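Local atomic coordinates of SeviL (Septifer virgatus, PDB entry 6LF2), a protein that binds the sugar chains of GM1b and asialo-GM1 as an R-type lectin of beta-trefoil fold, taken from a marine mussel. Residues B[53-58]-B[99-104]; B[65-70]-B[114-119]; B[87-92]-B[123-128]; B[97-100]-B[105-108]. All blocks are in the same frame, centred on the assembly; numbering follows the deposited sequence.

Contact 1: residues B[53-58]-B[99-104]; sequences PGYYTI and LNKVHK
Y55 and K101 are where the two backbones come closest, yet their CA atoms remain 7.9 Å apart, so side chains alone bridge the segments. Y55 lies near the beginning of strand 56-60; K101 follows directly on strand 96-100, in the turn that leads away from it. Both side chains start toward the opposite segment and cross at about a right angle. The aliphatic chain of K101 is laid over one face of the Y55 phenol: K101 CD sits 3.6 Å from the centroid of the Y55 ring, 14° off the ring normal, in a CH-pi contact, while K101 CB comes to 3.4 Å from Y55 CE1 and K101 CE passes over the CE2 side. With CG anti to the backbone N (chi1 176°), K101 runs straight as far as CE, which spreads four methylenes across the ring before the chain bends at its last torsion. The turn behind it is held by an Asx motif, H103 N donating to N100 OD1, and by K104 NZ, which lies 2.6 Å from K101 O in the carbonyl plane. Here the lysine works through its hydrocarbon part, and the contact is a surface one resting on dispersion and CH-pi attraction.

Contact 2: residues B[65-70]-B[114-119]; sequences LQYNGE and LVANKH
The methyl group of A116 sits over the centre of one face of the Y67 ring. Its CB stands 3.5 Å from the ring centroid and only 5° off the ring normal, so that all six ring carbons are met at nearly equal range, the shortest being Y67 CZ at 3.6 Å from A116 CB. A trans first torsion (chi1 -175°) sets the Y67 ring between the alanine and the turn at G69. The opposite face of the ring is covered from its own segment: the chain doubles back beyond N68 and brings G69 N 3.6 Å above the ring plane, over its centre. An Asx turn shapes this return, E70 N donating to N68 OD1 over 2.7 Å; the same oxygen also accepts from Q71 N. In the beta-trefoil fold of this lectin, the contact joins strand 63-67, part of the large antiparallel sheet, to strand 113-117, which pairs with 106-110 in a separate hairpin. Deeper in, L65 and L114 meet through their methyl ends, L65 CD1 lying 4.4 Å from L114 CD1, a looser approach than that of the alanine. Both leucines are buried, and L32 of strand 31-35 touches each of them. H103 adds its ring to Y67 with the two planes at about 80°, and A105 packs on both Y67 and A116, adding a third piece of chain to the pair.

Contact 3: residues B[87-92]-B[123-128]; sequences EEVPED and SEKWIL
The ammonium group of K125 is gripped by two carboxylates of segment 87-92, with NZ 2.8 Å from E91 OE2 and 2.8 Å from D92 OD2. The two salt bridges differ in geometry: D92 OD2 is met nearly along its C-O axis, whereas E91 OE2 is approached on its anti side, with NZ 30° out of the carboxylate plane. E122, just before segment 123-128, adds a third salt bridge to the same nitrogen through OE2. Below this charged end the lysine chain passes V89 at about a right angle, K125 CE lying 3.7 Å from V89 CG1 and K125 CG 3.9 Å from V89 CG2. K125 is extended beyond CG, all of its later torsions being near 180°, and this carries NZ across from the chain beside strand 126-130 to the carboxylates. The acids are presented by a type I beta turn from V89 to D92, closed by D92 N donating to V89 O over 3.1 Å. E91 bends at its second torsion (chi2 -89°), which swings OE2 round to the lysine. Further out, R97 of the neighbouring strand 96-100 packs on both V89 and K125, while the backbones of V89 and K125 hydrogen-bond to F95 and R17, respectively. The contact thereby ties the loop after strand 84-88 to the chain entering the C-terminal strand. Three acidic side chains around one ammonium group would be expected to favour the charged form of K125, its methylenes meanwhile packing on valine.

Contact 4: residues B[97-100]-B[105-108]; sequences RLLN and AYLD
L98 and N100 form the two backbone hydrogen bonds that join strand 96-100 to A105 and to L107 of strand 106-110. L107 N donates to L98 O over 2.9 Å, and N100 N donates to A105 O over 2.8 Å. They flank a single beta bridge between L99 and Y106. The strands run 122° apart, and beyond the bridge a water takes over, accepting from L98 N and donating to L107 O, each over 2.8 Å. L107 O also accepts from the indole NE1 of W126. L98 O is met in addition by the CA-H of Y106, at 3.3 Å from Y106 CA.

The Y106 ring is clasped between two residues of strand 96-100, R97 and L99: L99 CD1 lies over one face, 3.8 Å from the centroid, and R97 CD over the opposite face at 3.9 Å, both CH-pi contacts offset toward the rim. With CG beside its backbone N (chi1 -72°), the extended R97 passes its methylenes over the ring and holds the guanidinium high over the same face, too far for more than a weak cation-pi attraction, where NE forms a salt bridge with E124 OE1 and NH2 bonds to T121 O. The Y106 hydroxyl is itself bonded to E87 OE1 and Q120 NE2. On the side of the bridge where L98 and L107 project, these leucines lie side by side, pointing the same way. The main-chain groups of L98, N100 N, L107 N and L107 O, the R97 guanidinium and the Y106 hydroxyl thus each have a partner, while aliphatic carbons make the close contacts with both faces of the Y106 ring.

How the contacts relate
From the N terminus, the chain first enters contact 1 at 53-58, then contact 2 at 65-70 and contact 3 at 87-92, before 99-104 closes contact 1. The first three contacts cross one another, since 114-119 and then 123-128 close contacts 2 and 3 in turn. Contact 4 is the shortest loop, spans only the turn between strands 96-100 and 106-110, and falls within the spans of both contacts 2 and 3; it shares L99 and N100 with contact 1. Together they fasten the large antiparallel sheet to the hairpins 84-88/96-100 and 106-110/113-117. Direct bonds join them too: I58 O to L65 N, E87 O to R97 N and N117 O to Y106 N.

Contact 1: residues B[53-58]-B[99-104]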
loop_
_atom_site.group_PDB
_atom_site.type_symbol
_atom_site.label_atom_id
_atom_site.label_comp_id
_atom_site.label_asym_id
_atom_site.label_seq_id
_atom_site.Cartn_x
_atom_site.Cartn_y
_atom_site.Cartn_z
ATOM N N PRO B 53 -6.585 -3.559 26.070
ATOM C CA PRO B 53 -6.340 -2.169 25.660
ATOM C C PRO B 53 -4.976 -1.976 25.009
ATOM O O PRO B 53 -3.957 -2.490 25.479
ATOM C CB PRO B 53 -6.452 -1.395 26.976
ATOM C CG PRO B 53 -7.370 -2.226 27.820
ATOM C CD PRO B 53 -7.068 -3.655 27.460
ATOM N N GLY B 54 -4.967 -1.238 23.901
ATOM C CA GLY B 54 -3.748 -0.933 23.188
ATOM C C GLY B 54 -3.213 -2.024 22.285
ATOM O O GLY B 54 -2.158 -1.827 21.666
ATOM N N TYR B 55 -3.889 -3.166 22.181
ATOM C CA TYR B 55 -3.397 -4.276 21.379
ATOM C C TYR B 55 -4.410 -4.662 20.312
ATOM O O TYR B 55 -5.627 -4.537 20.499
ATOM C CB TYR B 55 -3.068 -5.508 22.241
ATOM C CG TYR B 55 -1.873 -5.272 23.125
ATOM C CD1 TYR B 55 -0.585 -5.455 22.640
ATOM C CD2 TYR B 55 -2.029 -4.828 24.427
ATOM C CE1 TYR B 55 0.520 -5.209 23.431
ATOM C CE2 TYR B 55 -0.927 -4.584 25.232
ATOM C CZ TYR B 55 0.344 -4.783 24.724
ATOM O OH TYR B 55 1.450 -4.547 25.511
ATOM N N TYR B 56 -3.876 -5.161 19.201
ATOM C CA TYR B 56 -4.640 -5.463 18.001
ATOM C C TYR B 56 -4.331 -6.886 17.553
ATOM O O TYR B 56 -3.274 -7.437 17.868
ATOM C CB TYR B 56 -4.318 -4.422 16.874
ATOM C CG TYR B 56 -4.822 -3.044 17.230
ATOM C CD1 TYR B 56 -6.122 -2.665 16.926
ATOM C CD2 TYR B 56 -4.023 -2.143 17.926
ATOM C CE1 TYR B 56 -6.614 -1.422 17.279
ATOM C CE2 TYR B 56 -4.509 -0.883 18.284
ATOM C CZ TYR B 56 -5.808 -0.531 17.959
ATOM O OH TYR B 56 -6.321 0.709 18.302
ATOM N N THR B 57 -5.277 -7.503 16.842
ATOM C CA THR B 57 -4.994 -8.759 16.164
ATOM C C THR B 57 -5.092 -8.560 14.650
ATOM O O THR B 57 -5.696 -7.597 14.157
ATOM C CB THR B 57 -5.931 -9.887 16.629
ATOM O OG1 THR B 57 -7.297 -9.483 16.488
ATOM C CG2 THR B 57 -5.669 -10.232 18.097
ATOM N N ILE B 58 -4.462 -9.483 13.927
ATOM C CA ILE B 58 -4.287 -9.426 12.473
ATOM C C ILE B 58 -4.759 -10.763 11.903
ATOM O O ILE B 58 -4.100 -11.793 12.098
ATOM C CB ILE B 58 -2.823 -9.147 12.098
ATOM C CG1 ILE B 58 -2.389 -7.797 12.675
ATOM C CG2 ILE B 58 -2.636 -9.176 10.578
ATOM C CD1 ILE B 58 -0.889 -7.522 12.571
ATOM N N LEU B 99 4.709 -4.919 17.202
ATOM C CA LEU B 99 5.436 -5.485 18.334
ATOM C C LEU B 99 4.588 -6.561 19.008
ATOM O O LEU B 99 3.500 -6.271 19.516
ATOM C CB LEU B 99 5.805 -4.382 19.325
ATOM C CG LEU B 99 6.510 -4.807 20.613
ATOM C CD1 LEU B 99 7.853 -5.445 20.276
ATOM C CD2 LEU B 99 6.686 -3.594 21.519
ATOM N N ASN B 100 5.086 -7.790 19.004
ATOM C CA ASN B 100 4.379 -8.889 19.651
ATOM C C ASN B 100 4.361 -8.700 21.169
ATOM O O ASN B 100 5.412 -8.500 21.787
ATOM C CB ASN B 100 5.045 -10.206 19.280
ATOM C CG ASN B 100 4.278 -11.402 19.792
ATOM O OD1 ASN B 100 4.691 -12.038 20.758
ATOM N ND2 ASN B 100 3.154 -11.716 19.148
ATOM N N LYS B 101 3.167 -8.781 21.774
ATOM C CA LYS B 101 3.032 -8.464 23.195
ATOM C C LYS B 101 3.802 -9.445 24.068
ATOM O O LYS B 101 4.550 -9.035 24.964
ATOM C CB LYS B 101 1.559 -8.451 23.614
ATOM C CG LYS B 101 1.353 -8.212 25.128
ATOM C CD LYS B 101 -0.121 -8.195 25.499
ATOM C CE LYS B 101 -0.357 -7.664 26.907
ATOM N NZ LYS B 101 0.325 -8.482 27.956
ATOM N N VAL B 102 3.611 -10.746 23.837
ATOM C CA VAL B 102 4.174 -11.751 24.734
ATOM C C VAL B 102 5.692 -11.759 24.639
ATOM O O VAL B 102 6.396 -11.800 25.657
ATOM C CB VAL B 102 3.575 -13.135 24.419
ATOM C CG1 VAL B 102 4.381 -14.248 25.094
ATOM C CG2 VAL B 102 2.116 -13.189 24.868
ATOM N N HIS B 103 6.224 -11.678 23.427
ATOM C CA HIS B 103 7.643 -11.893 23.207
ATOM C C HIS B 103 8.426 -10.621 22.940
ATOM O O HIS B 103 9.653 -10.692 22.836
ATOM C CB HIS B 103 7.848 -12.873 22.048
ATOM C CG HIS B 103 7.302 -14.235 22.331
ATOM N ND1 HIS B 103 7.930 -15.121 23.179
ATOM C CD2 HIS B 103 6.173 -14.854 21.908
ATOM C CE1 HIS B 103 7.216 -16.231 23.259
ATOM N NE2 HIS B 103 6.148 -16.096 22.495
ATOM N N LYS B 104 7.759 -9.476 22.832
ATOM C CA LYS B 104 8.424 -8.199 22.565
ATOM C C LYS B 104 9.375 -8.316 21.369
ATOM O O LYS B 104 10.521 -7.861 21.392
ATOM C CB LYS B 104 9.145 -7.694 23.819
ATOM C CG LYS B 104 8.206 -7.437 25.012
ATOM C CD LYS B 104 7.147 -6.386 24.673
ATOM C CE LYS B 104 6.330 -5.970 25.902
ATOM N NZ LYS B 104 5.457 -7.057 26.434
#

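Contact 2: residues B[65-70]-B[114-119]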
loop_
_atom_site.group_PDB
_atom_site.type_symbol
_atom_site.label_atom_id
_atom_site.label_comp_id
_atom_site.label_asym_id
_atom_site.label_seq_id
_atom_site.Cartn_x
_atom_site.Cartn_y
_atom_site.Cartn_z
ATOM N N LEU B 65 -2.665 -13.885 13.098
ATOM C CA LEU B 65 -1.209 -13.831 13.040
ATOM C C LEU B 65 -0.596 -13.941 14.434
ATOM O O LEU B 65 -0.945 -13.186 15.347
ATOM C CB LEU B 65 -0.756 -12.533 12.379
ATOM C CG LEU B 65 0.729 -12.483 12.001
ATOM C CD1 LEU B 65 1.032 -13.446 10.899
ATOM C CD2 LEU B 65 1.144 -11.063 11.594
ATOM N N GLN B 66 0.345 -14.858 14.584
ATOM C CA GLN B 66 0.871 -15.242 15.882
ATOM C C GLN B 66 2.387 -15.326 15.820
ATOM O O GLN B 66 2.956 -15.717 14.802
ATOM C CB GLN B 66 0.303 -16.604 16.311
ATOM C CG GLN B 66 0.777 -17.112 17.665
ATOM C CD GLN B 66 0.274 -18.515 17.947
ATOM O OE1 GLN B 66 0.197 -19.353 17.039
ATOM N NE2 GLN B 66 -0.088 -18.779 19.202
ATOM N N TYR B 67 3.043 -14.974 16.925
ATOM C CA TYR B 67 4.449 -15.311 17.112
ATOM C C TYR B 67 4.572 -16.155 18.369
ATOM O O TYR B 67 4.107 -15.742 19.433
ATOM C CB TYR B 67 5.316 -14.059 17.229
ATOM C CG TYR B 67 6.787 -14.382 17.299
ATOM C CD1 TYR B 67 7.381 -15.156 16.323
ATOM C CD2 TYR B 67 7.578 -13.911 18.338
ATOM C CE1 TYR B 67 8.718 -15.459 16.366
ATOM C CE2 TYR B 67 8.921 -14.206 18.392
ATOM C CZ TYR B 67 9.484 -14.979 17.405
ATOM O OH TYR B 67 10.822 -15.274 17.449
ATOM N N ASN B 68 5.180 -17.335 18.245
ATOM C CA ASN B 68 5.221 -18.288 19.351
ATOM C C ASN B 68 6.583 -18.355 20.028
ATOM O O ASN B 68 6.841 -19.298 20.784
ATOM C CB ASN B 68 4.805 -19.683 18.872
ATOM C CG ASN B 68 5.767 -20.271 17.861
ATOM O OD1 ASN B 68 6.879 -19.781 17.673
ATOM N ND2 ASN B 68 5.336 -21.342 17.197
ATOM N N GLY B 69 7.461 -17.387 19.764
ATOM C CA GLY B 69 8.825 -17.414 20.234
ATOM C C GLY B 69 9.809 -18.055 19.278
ATOM O O GLY B 69 11.017 -17.831 19.415
ATOM N N GLU B 70 9.334 -18.837 18.318
ATOM C CA GLU B 70 10.188 -19.510 17.341
ATOM C C GLU B 70 9.860 -19.130 15.909
ATOM O O GLU B 70 10.775 -18.880 15.115
ATOM C CB GLU B 70 10.081 -21.038 17.487
ATOM C CG GLU B 70 10.355 -21.577 18.889
ATOM C CD GLU B 70 11.834 -21.799 19.170
ATOM O OE1 GLU B 70 12.661 -21.576 18.257
ATOM O OE2 GLU B 70 12.167 -22.206 20.306
ATOM N N LEU B 114 7.938 -14.383 6.809
ATOM C CA LEU B 114 7.733 -13.496 7.944
ATOM C C LEU B 114 8.452 -14.057 9.165
ATOM O O LEU B 114 8.406 -15.264 9.433
ATOM C CB LEU B 114 6.248 -13.327 8.257
ATOM C CG LEU B 114 5.372 -12.674 7.186
ATOM C CD1 LEU B 114 3.948 -12.518 7.709
ATOM C CD2 LEU B 114 5.951 -11.330 6.790
ATOM N N VAL B 115 9.149 -13.179 9.886
ATOM C CA VAL B 115 9.887 -13.527 11.091
ATOM C C VAL B 115 9.650 -12.432 12.127
ATOM O O VAL B 115 8.921 -11.465 11.884
ATOM C CB VAL B 115 11.396 -13.711 10.821
ATOM C CG1 VAL B 115 11.639 -14.773 9.772
ATOM C CG2 VAL B 115 12.029 -12.391 10.400
ATOM N N ALA B 116 10.262 -12.588 13.301
ATOM C CA ALA B 116 10.156 -11.580 14.345
ATOM C C ALA B 116 11.526 -11.375 14.971
ATOM O O ALA B 116 12.280 -12.334 15.147
ATOM C CB ALA B 116 9.128 -11.974 15.418
ATOM N N ASN B 117 11.849 -10.120 15.295
ATOM C CA ASN B 117 13.169 -9.774 15.808
ATOM C C ASN B 117 13.035 -8.822 16.988
ATOM O O ASN B 117 12.225 -7.890 16.963
ATOM C CB ASN B 117 14.033 -9.141 14.711
ATOM C CG ASN B 117 15.446 -8.837 15.176
ATOM O OD1 ASN B 117 15.834 -9.160 16.301
ATOM N ND2 ASN B 117 16.229 -8.215 14.300
ATOM N N LYS B 118 13.840 -9.062 18.030
ATOM C CA LYS B 118 13.810 -8.196 19.203
ATOM C C LYS B 118 14.547 -6.880 18.972
ATOM O O LYS B 118 14.138 -5.847 19.514
ATOM C CB LYS B 118 14.409 -8.920 20.411
ATOM C CG LYS B 118 13.654 -10.182 20.817
ATOM C CD LYS B 118 14.311 -10.839 22.028
ATOM C CE LYS B 118 13.378 -10.853 23.223
ATOM N NZ LYS B 118 12.244 -11.797 23.021
ATOM N N HIS B 119 15.617 -6.897 18.187
ATOM C CA HIS B 119 16.327 -5.676 17.835
ATOM C C HIS B 119 15.533 -4.905 16.792
ATOM O O HIS B 119 14.902 -5.502 15.920
ATOM C CB HIS B 119 17.713 -5.998 17.276
ATOM C CG HIS B 119 18.607 -6.720 18.236
ATOM N ND1 HIS B 119 18.479 -8.065 18.509
ATOM C CD2 HIS B 119 19.654 -6.285 18.977
ATOM C CE1 HIS B 119 19.403 -8.426 19.382
ATOM N NE2 HIS B 119 20.129 -7.365 19.682
#

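Contact 3: residues B[87-92]-B[123-128]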
loop_
_atom_site.group_PDB
_atom_site.type_symbol
_atom_site.label_atom_id
_atom_site.label_comp_id
_atom_site.label_asym_id
_atom_site.label_seq_id
_atom_site.Cartn_x
_atom_site.Cartn_y
_atom_site.Cartn_z
ATOM N N GLU B 87 3.726 0.446 17.001
ATOM C CA GLU B 87 4.758 1.350 17.499
ATOM C C GLU B 87 5.127 2.302 16.369
ATOM O O GLU B 87 5.745 1.890 15.384
ATOM C CB GLU B 87 5.976 0.572 17.981
ATOM C CG GLU B 87 7.090 1.448 18.548
ATOM C CD GLU B 87 8.318 0.643 18.955
ATOM O OE1 GLU B 87 8.251 -0.100 19.966
ATOM O OE2 GLU B 87 9.350 0.743 18.250
ATOM N N GLU B 88 4.741 3.565 16.504
ATOM C CA GLU B 88 4.964 4.493 15.409
ATOM C C GLU B 88 6.461 4.692 15.203
ATOM O O GLU B 88 7.252 4.658 16.151
ATOM C CB GLU B 88 4.256 5.823 15.666
ATOM C CG GLU B 88 4.887 6.707 16.708
ATOM C CD GLU B 88 4.099 7.987 16.901
ATOM O OE1 GLU B 88 2.959 8.054 16.387
ATOM O OE2 GLU B 88 4.619 8.919 17.556
ATOM N N VAL B 89 6.848 4.822 13.938
ATOM C CA VAL B 89 8.233 5.075 13.558
ATOM C C VAL B 89 8.411 6.589 13.493
ATOM O O VAL B 89 7.880 7.218 12.566
ATOM C CB VAL B 89 8.562 4.418 12.211
ATOM C CG1 VAL B 89 9.956 4.770 11.754
ATOM C CG2 VAL B 89 8.383 2.908 12.298
ATOM N N PRO B 90 9.134 7.205 14.432
ATOM C CA PRO B 90 9.184 8.678 14.463
ATOM C C PRO B 90 9.688 9.294 13.172
ATOM O O PRO B 90 9.153 10.312 12.710
ATOM C CB PRO B 90 10.146 8.973 15.626
ATOM C CG PRO B 90 10.230 7.729 16.411
ATOM C CD PRO B 90 9.933 6.580 15.498
ATOM N N GLU B 91 10.709 8.692 12.570
ATOM C CA GLU B 91 11.355 9.264 11.398
ATOM C C GLU B 91 10.604 9.000 10.098
ATOM O O GLU B 91 10.945 9.613 9.080
ATOM C CB GLU B 91 12.793 8.732 11.292
ATOM C CG GLU B 91 12.933 7.239 10.967
ATOM C CD GLU B 91 12.961 6.326 12.183
ATOM O OE1 GLU B 91 12.486 6.729 13.271
ATOM O OE2 GLU B 91 13.459 5.179 12.049
ATOM N N ASP B 92 9.590 8.132 10.102
ATOM C CA ASP B 92 8.853 7.763 8.884
ATOM C C ASP B 92 7.360 7.848 9.174
ATOM O O ASP B 92 6.728 6.838 9.503
ATOM C CB ASP B 92 9.232 6.361 8.403
ATOM C CG ASP B 92 10.687 6.251 8.007
ATOM O OD1 ASP B 92 11.211 7.175 7.339
ATOM O OD2 ASP B 92 11.304 5.234 8.374
ATOM N N SER B 123 13.872 -3.254 8.212
ATOM C CA SER B 123 12.850 -4.058 7.551
ATOM C C SER B 123 11.659 -4.394 8.459
ATOM O O SER B 123 10.839 -5.247 8.100
ATOM C CB SER B 123 13.477 -5.341 7.019
ATOM O OG SER B 123 14.334 -5.882 8.001
ATOM N N GLU B 124 11.538 -3.738 9.610
ATOM C CA GLU B 124 10.398 -3.895 10.500
ATOM C C GLU B 124 9.353 -2.808 10.329
ATOM O O GLU B 124 8.414 -2.735 11.136
ATOM C CB GLU B 124 10.866 -3.901 11.960
ATOM C CG GLU B 124 11.769 -5.070 12.284
ATOM C CD GLU B 124 12.551 -4.870 13.559
ATOM O OE1 GLU B 124 12.575 -3.734 14.080
ATOM O OE2 GLU B 124 13.135 -5.868 14.042
ATOM N N LYS B 125 9.508 -1.924 9.331
ATOM C CA LYS B 125 8.619 -0.776 9.174
ATOM C C LYS B 125 7.522 -1.126 8.177
ATOM O O LYS B 125 7.818 -1.489 7.034
ATOM C CB LYS B 125 9.405 0.450 8.714
ATOM C CG LYS B 125 10.492 0.873 9.690
ATOM C CD LYS B 125 11.328 2.013 9.146
ATOM C CE LYS B 125 12.372 2.432 10.163
ATOM N NZ LYS B 125 13.165 3.616 9.688
ATOM N N TRP B 126 6.270 -1.050 8.626
ATOM C CA TRP B 126 5.111 -1.425 7.824
ATOM C C TRP B 126 4.133 -0.269 7.699
ATOM O O TRP B 126 3.958 0.534 8.623
ATOM C CB TRP B 126 4.355 -2.614 8.430
ATOM C CG TRP B 126 5.200 -3.815 8.700
ATOM C CD1 TRP B 126 5.899 -4.078 9.850
ATOM C CD2 TRP B 126 5.421 -4.934 7.832
ATOM N NE1 TRP B 126 6.552 -5.273 9.738
ATOM C CE2 TRP B 126 6.277 -5.826 8.514
ATOM C CE3 TRP B 126 4.980 -5.270 6.541
ATOM C CZ2 TRP B 126 6.706 -7.027 7.950
ATOM C CZ3 TRP B 126 5.407 -6.457 5.981
ATOM C CH2 TRP B 126 6.258 -7.331 6.690
ATOM N N ILE B 127 3.461 -0.219 6.554
ATOM C CA ILE B 127 2.326 0.662 6.358
ATOM C C ILE B 127 1.108 -0.228 6.133
ATOM O O ILE B 127 1.139 -1.144 5.302
ATOM C CB ILE B 127 2.577 1.648 5.200
ATOM C CG1 ILE B 127 1.389 2.605 5.033
ATOM C CG2 ILE B 127 2.922 0.904 3.915
ATOM C CD1 ILE B 127 1.749 3.876 4.263
ATOM N N LEU B 128 0.073 -0.010 6.935
ATOM C CA LEU B 128 -1.148 -0.803 6.900
ATOM C C LEU B 128 -2.214 0.095 6.294
ATOM O O LEU B 128 -2.699 1.015 6.954
ATOM C CB LEU B 128 -1.549 -1.267 8.299
ATOM C CG LEU B 128 -0.570 -2.174 9.047
ATOM C CD1 LEU B 128 0.460 -1.353 9.802
ATOM C CD2 LEU B 128 -1.356 -3.054 10.009
#

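Contact 4: residues B[97-100]-B[105-108]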
loop_
_atom_site.group_PDB
_atom_site.type_symbol
_atom_site.label_atom_id
_atom_site.label_comp_id
_atom_site.label_asym_id
_atom_site.label_seq_id
_atom_site.Cartn_x
_atom_site.Cartn_y
_atom_site.Cartn_z
ATOM N N ARG B 97 6.080 -0.085 13.479
ATOM C CA ARG B 97 6.538 -1.424 13.812
ATOM C C ARG B 97 5.391 -2.164 14.493
ATOM O O ARG B 97 4.526 -1.554 15.128
ATOM C CB ARG B 97 7.773 -1.387 14.716
ATOM C CG ARG B 97 9.032 -0.948 13.999
ATOM C CD ARG B 97 10.275 -1.124 14.869
ATOM N NE ARG B 97 11.504 -0.898 14.114
ATOM C CZ ARG B 97 12.019 0.305 13.873
ATOM N NH1 ARG B 97 11.407 1.394 14.319
ATOM N NH2 ARG B 97 13.142 0.419 13.180
ATOM N N LEU B 98 5.350 -3.469 14.293
ATOM C CA LEU B 98 4.324 -4.325 14.883
ATOM C C LEU B 98 5.012 -5.185 15.932
ATOM O O LEU B 98 5.805 -6.067 15.589
ATOM C CB LEU B 98 3.649 -5.184 13.811
ATOM C CG LEU B 98 2.876 -4.366 12.774
ATOM C CD1 LEU B 98 2.446 -5.227 11.596
ATOM C CD2 LEU B 98 1.680 -3.788 13.448
ATOM N N LEU B 99 4.709 -4.919 17.202
ATOM C CA LEU B 99 5.436 -5.485 18.334
ATOM C C LEU B 99 4.588 -6.561 19.008
ATOM O O LEU B 99 3.500 -6.271 19.516
ATOM C CB LEU B 99 5.805 -4.382 19.325
ATOM C CG LEU B 99 6.510 -4.807 20.613
ATOM C CD1 LEU B 99 7.853 -5.445 20.276
ATOM C CD2 LEU B 99 6.686 -3.594 21.519
ATOM N N ASN B 100 5.086 -7.790 19.004
ATOM C CA ASN B 100 4.379 -8.889 19.651
ATOM C C ASN B 100 4.361 -8.700 21.169
ATOM O O ASN B 100 5.412 -8.500 21.787
ATOM C CB ASN B 100 5.045 -10.206 19.280
ATOM C CG ASN B 100 4.278 -11.402 19.792
ATOM O OD1 ASN B 100 4.691 -12.038 20.758
ATOM N ND2 ASN B 100 3.154 -11.716 19.148
ATOM N N ALA B 105 8.876 -8.939 20.302
ATOM C CA ALA B 105 9.609 -9.094 19.054
ATOM C C ALA B 105 8.826 -8.427 17.926
ATOM O O ALA B 105 7.595 -8.523 17.876
ATOM C CB ALA B 105 9.853 -10.575 18.730
ATOM N N TYR B 106 9.548 -7.744 17.034
ATOM C CA TYR B 106 8.941 -6.972 15.951
ATOM C C TYR B 106 8.771 -7.824 14.696
ATOM O O TYR B 106 9.703 -8.516 14.277
ATOM C CB TYR B 106 9.808 -5.756 15.608
ATOM C CG TYR B 106 9.964 -4.734 16.706
ATOM C CD1 TYR B 106 8.940 -3.844 17.005
ATOM C CD2 TYR B 106 11.151 -4.643 17.427
ATOM C CE1 TYR B 106 9.082 -2.904 18.007
ATOM C CE2 TYR B 106 11.303 -3.704 18.424
ATOM C CZ TYR B 106 10.269 -2.833 18.705
ATOM O OH TYR B 106 10.411 -1.893 19.702
ATOM N N LEU B 107 7.594 -7.731 14.069
ATOM C CA LEU B 107 7.370 -8.402 12.792
ATOM C C LEU B 107 8.357 -7.907 11.741
ATOM O O LEU B 107 8.517 -6.703 11.543
ATOM C CB LEU B 107 5.936 -8.160 12.316
ATOM C CG LEU B 107 5.524 -8.988 11.095
ATOM C CD1 LEU B 107 5.534 -10.488 11.432
ATOM C CD2 LEU B 107 4.161 -8.556 10.606
ATOM N N ASP B 108 9.004 -8.847 11.061
ATOM C CA ASP B 108 10.101 -8.571 10.144
ATOM C C ASP B 108 9.982 -9.575 9.004
ATOM O O ASP B 108 9.035 -10.370 8.954
ATOM C CB ASP B 108 11.442 -8.668 10.891
ATOM C CG ASP B 108 12.577 -7.920 10.209
ATOM O OD1 ASP B 108 12.543 -7.690 8.979
ATOM O OD2 ASP B 108 13.540 -7.577 10.927
HETATM O O HOH W 1 7.662 -4.507 13.023
#